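Local coordinates for protein alkaline phosphatase (PDB 2W5V) that probably hydrolyses phosphate monoesters through a phosphoserine intermediate, using a pair of zinc ions and a magnesium ion, at residues T74-S77 with R78-V81. The protein carries 1 engineered substitution. Residues are numbered along the deposited sequence; the frame is centred on the assembly and turned at random.
Sequences TSSS and REDV
S76 and E79 join the two arms of a tight turn in the loop between strand 68-73 and helix 86-93: the CA atoms of S76 and E79 lie 5.2 Å apart, and S76 N donates to E79 O at 3.0 Å. With OG set between its own backbone N and carbonyl carbon (chi1 78°), the S76 hydroxyl reaches forward to accept from R78 N at 3.1 Å, which makes an ST turn, and from E79 N as a second donor at 2.9 Å. The same OG donates to E79 OE1 at 2.7 Å, on the anti lone pair of the carboxylate. E79 brings that oxygen back because its chain bends at chi2 (102°), and OE1 also accepts from the backbone N of N99. Replacing S76 with an alanine would probably leave the amides of R78 and E79 without this acceptor, and E79 OE1 with N99 N but without its hydroxyl partner. Further along, S75 OG donates to D80 O at 2.7 Å, tilted 20° from the carbonyl plane; the same OG is also hydrogen-bonded to Y55 OH of the second subunit. A water bridges the D80 carbonyl to T74 OG1. S77 OG hydrogen-bonds D106 OD1, and R78 NE forms a salt bridge to the same oxygen. The side chains of S75 and E79 sit about 9 Å from those of the zinc ligands H302 and H337, respectively. Two bonds accepted and one donated by one hydroxyl imply a turn whose shape is set by side-chain chemistry as much as by backbone pairing, at a place where the active-site surroundings meet the dimer partner.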
loop_
_atom_site.group_PDB
_atom_site.type_symbol
_atom_site.label_atom_id
_atom_site.label_comp_id
_atom_site.label_asym_id
_atom_site.label_seq_id
_atom_site.Cartn_x
_atom_site.Cartn_y
_atom_site.Cartn_z
ATOM N N THR B 74 7.117 -4.744 8.937
ATOM C CA THR B 74 6.657 -4.799 10.326
ATOM C C THR B 74 7.146 -5.977 11.171
ATOM O O THR B 74 6.741 -6.099 12.334
ATOM C CB THR B 74 5.125 -4.820 10.385
ATOM O OG1 THR B 74 4.652 -5.992 9.701
ATOM C CG2 THR B 74 4.537 -3.561 9.727
ATOM N N SER B 75 7.982 -6.847 10.616
ATOM C CA SER B 75 8.422 -8.035 11.370
ATOM C C SER B 75 9.134 -7.658 12.671
ATOM O O SER B 75 9.796 -6.622 12.749
ATOM C CB SER B 75 9.324 -8.940 10.518
ATOM O OG SER B 75 8.633 -9.450 9.385
ATOM N N SER B 76 8.988 -8.502 13.691
ATOM C CA SER B 76 9.618 -8.273 14.991
ATOM C C SER B 76 11.040 -8.819 14.980
ATOM O O SER B 76 11.540 -9.250 13.936
ATOM C CB SER B 76 8.808 -8.945 16.099
ATOM O OG SER B 76 9.069 -10.341 16.126
ATOM N N SER B 77 11.703 -8.813 16.131
ATOM C CA SER B 77 13.067 -9.336 16.182
ATOM C C SER B 77 13.083 -10.864 16.148
ATOM O O SER B 77 14.110 -11.462 15.861
ATOM C CB SER B 77 13.801 -8.830 17.428
ATOM O OG SER B 77 13.180 -9.345 18.590
ATOM N N ARG B 78 11.956 -11.505 16.442
ATOM C CA ARG B 78 11.935 -12.970 16.490
ATOM C C ARG B 78 10.897 -13.620 15.568
ATOM O O ARG B 78 10.933 -14.830 15.351
ATOM C CB ARG B 78 11.705 -13.459 17.915
ATOM C CG ARG B 78 12.762 -12.995 18.897
ATOM C CD ARG B 78 12.491 -13.555 20.290
ATOM N NE ARG B 78 13.517 -13.114 21.236
ATOM C CZ ARG B 78 13.448 -13.276 22.554
ATOM N NH1 ARG B 78 12.394 -13.870 23.100
ATOM N NH2 ARG B 78 14.431 -12.839 23.327
ATOM N N GLU B 79 9.973 -12.823 15.037
ATOM C CA GLU B 79 8.837 -13.378 14.310
ATOM C C GLU B 79 8.565 -12.629 13.003
ATOM O O GLU B 79 8.557 -11.400 12.985
ATOM C CB GLU B 79 7.589 -13.327 15.196
ATOM C CG GLU B 79 7.634 -14.251 16.428
ATOM C CD GLU B 79 7.954 -13.532 17.744
ATOM O OE1 GLU B 79 8.273 -12.315 17.729
ATOM O OE2 GLU B 79 7.881 -14.194 18.809
ATOM N N ASP B 80 8.327 -13.363 11.916
ATOM C CA ASP B 80 7.960 -12.723 10.651
ATOM C C ASP B 80 6.663 -11.935 10.778
ATOM O O ASP B 80 6.510 -10.879 10.173
ATOM C CB ASP B 80 7.811 -13.748 9.520
ATOM C CG ASP B 80 9.150 -14.209 8.956
ATOM O OD1 ASP B 80 10.149 -13.471 9.084
ATOM O OD2 ASP B 80 9.197 -15.313 8.369
ATOM N N VAL B 81 5.714 -12.461 11.546
ATOM C CA VAL B 81 4.442 -11.775 11.723
ATOM C C VAL B 81 4.418 -11.124 13.091
ATOM O O VAL B 81 4.444 -11.814 14.110
ATOM C CB VAL B 81 3.239 -12.742 11.617
ATOM C CG1 VAL B 81 1.934 -11.995 11.909
ATOM C CG2 VAL B 81 3.179 -13.385 10.229
HETATM O O HOH W 1 4.701 -8.651 10.517
#